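Local coordinates for Dye type peroxidase A (Streptomyces lividans 1326, PDB 6GZW), which binds haem and probably uses hydrogen peroxide to oxidise dyes and other substrates, as a member of the dye-decolourising peroxidase family, at residues Arg51-Thr56 and Leu126-Gly131; Arg58-Met61 and Pro65-Ser68. All blocks are in the same frame, centred on the assembly; numbering follows the deposited sequence.

Contact 1: residues Arg51-Thr56 and Leu126-Gly131; sequences RRWSDT and LWVQIG
Trp53 reaches from helix 43-61 toward strand 126-132 and meets Val128 and Leu126 with the six-membered half of its indole. The contact is helix-on-sheet packing in the N-terminal half of the peroxidase, whose two halves both belong to the dimeric alpha-beta barrel clan. Its small buried interface of 140 Å² is wholly apolar. Val128 lays its CG2 methyl over one face of the indole as a CH-pi contact. This methyl stands 4.1 Å from the centroid of the Trp53 six-membered ring, and the line between them leans 18° from the ring normal. The overlap is displaced to the rim, so CG2 lies nearest CH2 and CZ3, at 3.9 Å from Trp53 CH2. With CG1 anti to the backbone N (chi1 -172°), it is the other methyl of Val128 that faces the ring. Leu126 approaches the same outer end at a slant, its CD1 3.9 Å from Trp53 CH2 and almost equally near CZ3. Two methyls from residues two apart on the strand thus converge on one end of the indole. At the other end, the pyrrole N-H of Trp53 is hydrogen-bonded to Ile145 O of helix 135-149, which helps to hold the ring's orientation. Phe35 of strand 29-37 also meets the Trp53 ring, with the planes at about 50°. Strand 126-132 runs between strands 29-37 and 83-89, and Trp127, pointing away from the helix, stacks on Phe358 of strand 350-360, while Val128 packs against Val33 and Phe86 on the flanking strands.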
ATOM      1  N   ARG A  51      19.401 -20.816   0.456  1.00 16.75           N
ATOM      2  CA  ARG A  51      20.042 -20.741  -0.872  1.00 18.28           C
ATOM      3  C   ARG A  51      19.105 -20.194  -1.953  1.00 17.44           C
ATOM      4  O   ARG A  51      19.470 -19.275  -2.706  1.00 18.92           O
ATOM      5  CB  ARG A  51      20.616 -22.106  -1.336  1.00 22.14           C
ATOM      6  CG  ARG A  51      22.046 -22.341  -0.904  1.00 25.92           C
ATOM      7  CD  ARG A  51      22.732 -23.551  -1.572  1.00 28.25           C
ATOM      8  NE  ARG A  51      22.091 -24.865  -1.327  1.00 34.29           N
ATOM      9  CZ  ARG A  51      22.046 -25.558  -0.171  1.00 34.28           C
ATOM     10  NH1 ARG A  51      22.586 -25.101   0.959  1.00 35.15           N
ATOM     11  NH2 ARG A  51      21.430 -26.746  -0.141  1.00 35.23           N
ATOM     12  N   ARG A  52      17.900 -20.765  -2.041  1.00 16.27           N
ATOM     13  CA  ARG A  52      16.898 -20.315  -3.004  1.00 16.42           C
ATOM     14  C   ARG A  52      16.600 -18.841  -2.762  1.00 15.14           C
ATOM     15  O   ARG A  52      16.634 -18.026  -3.682  1.00 15.44           O
ATOM     16  CB  ARG A  52      15.575 -21.096  -2.897  1.00 17.09           C
ATOM     17  CG  ARG A  52      15.580 -22.447  -3.550  1.00 18.39           C
ATOM     18  CD  ARG A  52      14.185 -23.023  -3.743  1.00 17.88           C
ATOM     19  NE  ARG A  52      13.366 -23.239  -2.535  1.00 17.54           N
ATOM     20  CZ  ARG A  52      13.521 -24.223  -1.643  1.00 16.52           C
ATOM     21  NH1 ARG A  52      14.537 -25.109  -1.725  1.00 16.18           N
ATOM     22  NH2 ARG A  52      12.656 -24.331  -0.653  1.00 16.31           N
ATOM     23  N   TRP A  53      16.290 -18.529  -1.514  1.00 14.04           N
ATOM     24  CA  TRP A  53      15.875 -17.178  -1.171  1.00 13.54           C
ATOM     25  C   TRP A  53      16.975 -16.173  -1.489  1.00 13.25           C
ATOM     26  O   TRP A  53      16.693 -15.103  -2.006  1.00 13.20           O
ATOM     27  CB  TRP A  53      15.520 -17.061   0.318  1.00 12.55           C
ATOM     28  CG  TRP A  53      14.130 -17.415   0.675  1.00 12.32           C
ATOM     29  CD1 TRP A  53      13.064 -17.617  -0.171  1.00 12.25           C
ATOM     30  CD2 TRP A  53      13.611 -17.518   1.994  1.00 11.82           C
ATOM     31  NE1 TRP A  53      11.929 -17.882   0.559  1.00 11.93           N
ATOM     32  CE2 TRP A  53      12.228 -17.825   1.885  1.00 11.56           C
ATOM     33  CE3 TRP A  53      14.177 -17.424   3.264  1.00 11.90           C
ATOM     34  CZ2 TRP A  53      11.419 -18.003   2.997  1.00 11.65           C
ATOM     35  CZ3 TRP A  53      13.368 -17.611   4.361  1.00 11.87           C
ATOM     36  CH2 TRP A  53      12.004 -17.863   4.223  1.00 11.78           C
ATOM     37  N   SER A  54      18.221 -16.530  -1.172  1.00 14.13           N
ATOM     38  CA  SER A  54      19.353 -15.634  -1.444  1.00 14.47           C
ATOM     39  C   SER A  54      19.565 -15.398  -2.930  1.00 14.12           C
ATOM     40  O   SER A  54      19.825 -14.299  -3.346  1.00 14.02           O
ATOM     41  CB  SER A  54      20.638 -16.167  -0.801  1.00 13.87           C
ATOM     42  OG  SER A  54      20.528 -16.302   0.613  1.00 14.31           O
ATOM     43  N   ASP A  55      19.432 -16.444  -3.756  1.00 14.87           N
ATOM     44  CA  ASP A  55      19.534 -16.293  -5.196  1.00 15.73           C
ATOM     45  C   ASP A  55      18.404 -15.423  -5.780  1.00 14.24           C
ATOM     46  O   ASP A  55      18.635 -14.564  -6.621  1.00 13.71           O
ATOM     47  CB  ASP A  55      19.552 -17.686  -5.841  1.00 18.20           C
ATOM     48  CG  ASP A  55      19.754 -17.634  -7.360  1.00 20.11           C
ATOM     49  OD1 ASP A  55      20.851 -17.255  -7.795  1.00 24.10           O
ATOM     50  OD2 ASP A  55      18.810 -17.969  -8.102  1.00 22.37           O
ATOM     51  N   THR A  56      17.186 -15.614  -5.277  1.00 13.86           N
ATOM     52  CA  THR A  56      16.037 -14.779  -5.643  1.00 13.59           C
ATOM     53  C   THR A  56      16.304 -13.320  -5.242  1.00 13.70           C
ATOM     54  O   THR A  56      16.121 -12.428  -6.052  1.00 14.05           O
ATOM     55  CB  THR A  56      14.740 -15.344  -5.018  1.00 13.95           C
ATOM     56  OG1 THR A  56      14.503 -16.625  -5.604  1.00 15.52           O
ATOM     57  CG2 THR A  56      13.504 -14.432  -5.230  1.00 14.31           C
ATOM     58  N   LEU A 126      11.166 -18.080  10.757  1.00 12.54           N
ATOM     59  CA  LEU A 126      11.926 -17.308   9.781  1.00 13.00           C
ATOM     60  C   LEU A 126      11.222 -15.996   9.494  1.00 13.43           C
ATOM     61  O   LEU A 126       9.989 -15.970   9.429  1.00 13.89           O
ATOM     62  CB  LEU A 126      12.059 -18.073   8.468  1.00 13.31           C
ATOM     63  CG  LEU A 126      12.914 -19.339   8.517  1.00 13.69           C
ATOM     64  CD1 LEU A 126      12.641 -20.188   7.294  1.00 14.10           C
ATOM     65  CD2 LEU A 126      14.396 -18.990   8.640  1.00 14.70           C
ATOM     66  N   TRP A 127      11.990 -14.941   9.278  1.00 12.91           N
ATOM     67  CA  TRP A 127      11.414 -13.629   8.933  1.00 12.15           C
ATOM     68  C   TRP A 127      12.057 -13.104   7.674  1.00 12.12           C
ATOM     69  O   TRP A 127      13.254 -13.247   7.481  1.00 11.94           O
ATOM     70  CB  TRP A 127      11.678 -12.689  10.097  1.00 12.11           C
ATOM     71  CG  TRP A 127      11.228 -11.263   9.956  1.00 11.99           C
ATOM     72  CD1 TRP A 127       9.939 -10.766  10.046  1.00 12.19           C
ATOM     73  CD2 TRP A 127      12.080 -10.135   9.737  1.00 12.43           C
ATOM     74  NE1 TRP A 127       9.968  -9.404   9.919  1.00 12.45           N
ATOM     75  CE2 TRP A 127      11.260  -8.985   9.732  1.00 12.16           C
ATOM     76  CE3 TRP A 127      13.471  -9.979   9.581  1.00 12.36           C
ATOM     77  CZ2 TRP A 127      11.785  -7.686   9.558  1.00 12.91           C
ATOM     78  CZ3 TRP A 127      13.996  -8.685   9.386  1.00 12.58           C
ATOM     79  CH2 TRP A 127      13.158  -7.556   9.400  1.00 12.09           C
ATOM     80  N   VAL A 128      11.247 -12.506   6.786  1.00 11.70           N
ATOM     81  CA  VAL A 128      11.779 -11.794   5.639  1.00 11.25           C
ATOM     82  C   VAL A 128      11.182 -10.403   5.591  1.00 12.16           C
ATOM     83  O   VAL A 128       9.956 -10.245   5.773  1.00 10.83           O
ATOM     84  CB  VAL A 128      11.452 -12.519   4.304  1.00 11.64           C
ATOM     85  CG1 VAL A 128      12.191 -11.836   3.160  1.00 11.98           C
ATOM     86  CG2 VAL A 128      11.814 -13.987   4.405  1.00 11.78           C
ATOM     87  N   GLN A 129      12.045  -9.409   5.347  1.00 11.69           N
ATOM     88  CA  GLN A 129      11.623  -8.027   5.132  1.00 11.75           C
ATOM     89  C   GLN A 129      11.869  -7.650   3.687  1.00 11.34           C
ATOM     90  O   GLN A 129      12.995  -7.717   3.184  1.00 11.32           O
ATOM     91  CB  GLN A 129      12.406  -7.084   6.051  1.00 11.78           C
ATOM     92  CG  GLN A 129      12.145  -5.589   5.831  1.00 12.01           C
ATOM     93  CD  GLN A 129      13.069  -4.742   6.671  1.00 12.92           C
ATOM     94  OE1 GLN A 129      14.293  -4.721   6.442  1.00 12.87           O
ATOM     95  NE2 GLN A 129      12.512  -4.059   7.648  1.00 11.97           N
ATOM     96  N   ILE A 130      10.802  -7.221   3.011  1.00 10.62           N
ATOM     97  CA  ILE A 130      10.898  -6.765   1.645  1.00 11.29           C
ATOM     98  C   ILE A 130      10.491  -5.298   1.597  1.00 10.67           C
ATOM     99  O   ILE A 130       9.461  -4.931   2.162  1.00 10.96           O
ATOM    100  CB  ILE A 130       9.977  -7.597   0.747  1.00 11.75           C
ATOM    101  CG1 ILE A 130      10.535  -9.020   0.724  1.00 12.61           C
ATOM    102  CG2 ILE A 130       9.894  -7.001  -0.667  1.00 11.79           C
ATOM    103  CD1 ILE A 130       9.576 -10.025   0.232  1.00 13.40           C
ATOM    104  N   GLY A 131      11.292  -4.478   0.930  1.00  9.48           N
ATOM    105  CA  GLY A 131      10.967  -3.089   0.671  1.00 10.11           C
ATOM    106  C   GLY A 131      11.450  -2.576  -0.662  1.00 10.32           C
ATOM    107  O   GLY A 131      12.445  -3.067  -1.199  1.00 10.64           O
TER

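Contact 2: residues Arg58-Met61 and Pro65-Ser68; sequences RRLM and PAGS
Arg59 and Leu60 pack the C-terminal end of helix 43-61 against the loop that follows it, Pro65-Ser68, at the surface of the N-terminal Dyp-type peroxidase family region. Arg59 sets out with CG anti to its carbonyl carbon (chi1 -68°) and then runs extended from CG to NE, passing alongside the loop backbone. Its CB lies 3.6 Å from Pro65 O, and farther along its CD comes within 3.4 Å of Gly67 N. Both faces of the Arg59 guanidinium have a neighbour: Gly67 CA near the rim of one, 3.5 Å above the plane, and, on the opposite face, Arg58 NH2 over the centre. Asp55, one helical turn back, forms salt bridges with both arginines, through OD2 to Arg59 NE and OD1 to Arg58 NH2, and probably offsets the repulsion between these two neighbouring positive groups. Leu60 turns its end to the loop, CD1 resting 3.6 Å from Ala66 N, and touches Ala141 and Ala144 of helix 135-149 as well. The Ala66 amide itself is bonded to Asp70 OD1. A water lying in the guanidinium plane completes the join, accepting from Arg59 NH1 at 2.8 Å and donating to Pro65 O at 2.8 Å.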
ATOM      1  N   ARG A  58      19.205 -11.784  -4.745  1.00 12.71           N
ATOM      2  CA  ARG A  58      20.283 -11.274  -5.575  1.00 13.90           C
ATOM      3  C   ARG A  58      19.780 -10.832  -6.940  1.00 12.95           C
ATOM      4  O   ARG A  58      20.026  -9.706  -7.380  1.00 12.58           O
ATOM      5  CB  ARG A  58      21.391 -12.322  -5.719  1.00 15.63           C
ATOM      6  CG  ARG A  58      22.712 -11.798  -6.285  1.00 18.06           C
ATOM      7  CD  ARG A  58      22.877 -11.998  -7.777  1.00 21.03           C
ATOM      8  NE  ARG A  58      22.620 -13.380  -8.189  1.00 22.38           N
ATOM      9  CZ  ARG A  58      22.399 -13.763  -9.440  1.00 22.98           C
ATOM     10  NH1 ARG A  58      22.420 -12.879 -10.442  1.00 23.66           N
ATOM     11  NH2 ARG A  58      22.119 -15.029  -9.681  1.00 22.36           N
ATOM     12  N   ARG A  59      19.016 -11.700  -7.618  1.00 12.68           N
ATOM     13  CA  ARG A  59      18.509 -11.341  -8.935  1.00 13.03           C
ATOM     14  C   ARG A  59      17.575 -10.164  -8.873  1.00 11.61           C
ATOM     15  O   ARG A  59      17.721  -9.188  -9.641  1.00 11.81           O
ATOM     16  CB  ARG A  59      17.754 -12.512  -9.571  1.00 13.10           C
ATOM     17  CG  ARG A  59      18.608 -13.720  -9.955  1.00 13.71           C
ATOM     18  CD  ARG A  59      17.771 -14.975 -10.267  1.00 13.93           C
ATOM     19  NE  ARG A  59      18.618 -16.168 -10.339  1.00 14.72           N
ATOM     20  CZ  ARG A  59      19.367 -16.524 -11.392  1.00 14.50           C
ATOM     21  NH1 ARG A  59      19.362 -15.843 -12.535  1.00 14.21           N
ATOM     22  NH2 ARG A  59      20.148 -17.597 -11.287  1.00 15.08           N
ATOM     23  N   LEU A  60      16.586 -10.259  -7.981  1.00 11.88           N
ATOM     24  CA  LEU A  60      15.538  -9.239  -7.958  1.00 11.86           C
ATOM     25  C   LEU A  60      16.069  -7.871  -7.537  1.00 11.94           C
ATOM     26  O   LEU A  60      15.655  -6.853  -8.084  1.00 11.13           O
ATOM     27  CB  LEU A  60      14.372  -9.680  -7.074  1.00 11.73           C
ATOM     28  CG  LEU A  60      13.289 -10.472  -7.818  1.00 11.78           C
ATOM     29  CD1 LEU A  60      13.802 -11.673  -8.608  1.00 11.40           C
ATOM     30  CD2 LEU A  60      12.258 -10.909  -6.808  1.00 12.04           C
ATOM     31  N   MET A  61      17.014  -7.852  -6.596  1.00 12.25           N
ATOM     32  CA  MET A  61      17.621  -6.568  -6.180  1.00 12.56           C
ATOM     33  C   MET A  61      18.433  -5.903  -7.301  1.00 12.98           C
ATOM     34  O   MET A  61      18.622  -4.692  -7.311  1.00 13.62           O
ATOM     35  CB  MET A  61      18.469  -6.726  -4.915  1.00 12.19           C
ATOM     36  CG  MET A  61      17.642  -6.955  -3.664  1.00 12.38           C
ATOM     37  SD  MET A  61      18.652  -7.104  -2.192  1.00 13.20           S
ATOM     38  CE  MET A  61      19.505  -5.528  -2.278  1.00 14.15           C
ATOM     39  N   PRO A  65      14.762 -10.580 -13.612  1.00 13.46           N
ATOM     40  CA  PRO A  65      13.679 -11.512 -13.281  1.00 13.25           C
ATOM     41  C   PRO A  65      14.150 -12.623 -12.384  1.00 13.30           C
ATOM     42  O   PRO A  65      15.350 -12.853 -12.246  1.00 13.36           O
ATOM     43  CB  PRO A  65      13.275 -12.104 -14.647  1.00 13.84           C
ATOM     44  CG  PRO A  65      14.464 -11.883 -15.542  1.00 14.25           C
ATOM     45  CD  PRO A  65      15.168 -10.647 -15.033  1.00 14.14           C
ATOM     46  N   ALA A  66      13.204 -13.341 -11.789  1.00 13.08           N
ATOM     47  CA  ALA A  66      13.510 -14.571 -11.121  1.00 13.78           C
ATOM     48  C   ALA A  66      14.193 -15.522 -12.125  1.00 13.71           C
ATOM     49  O   ALA A  66      14.021 -15.387 -13.323  1.00 13.27           O
ATOM     50  CB  ALA A  66      12.236 -15.203 -10.570  1.00 14.74           C
ATOM     51  N   GLY A  67      14.987 -16.448 -11.592  1.00 14.34           N
ATOM     52  CA  GLY A  67      15.771 -17.365 -12.401  1.00 14.70           C
ATOM     53  C   GLY A  67      14.931 -18.260 -13.293  1.00 15.87           C
ATOM     54  O   GLY A  67      15.399 -18.709 -14.336  1.00 17.10           O
ATOM     55  N   SER A  68      13.693 -18.509 -12.877  1.00 15.33           N
ATOM     56  CA  SER A  68      12.791 -19.331 -13.654  1.00 15.65           C
ATOM     57  C   SER A  68      11.371 -19.050 -13.199  1.00 15.44           C
ATOM     58  O   SER A  68      11.153 -18.570 -12.100  1.00 14.73           O
ATOM     59  CB  SER A  68      13.128 -20.809 -13.481  1.00 16.61           C
ATOM     60  OG  SER A  68      13.031 -21.185 -12.128  1.00 16.98           O
TER
HETATM   61  O   HOH W   1      17.850 -13.576 -13.292  1.00 19.39           O

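From the N terminus, the chain passes strand 29-37 and enters helix 43-61, which supplies the first segment of both contacts. Contact 2 closes first: the chain leaves the helix end and folds back after three intervening residues. It then continues through a loop, strand 83-89 and helix 90-95 before strand 126-132 closes contact 1. The short loop of contact 2 is therefore nested within the long one of contact 1, and the two do not cross. Their centres lie 11 Å apart. Contact 1 joins the middle of the helix to strand 126-132 of the antiparallel sheet in a buried contact, whereas contact 2 ties its C-terminal end to the surface loop; the two helix segments nearly adjoin in sequence.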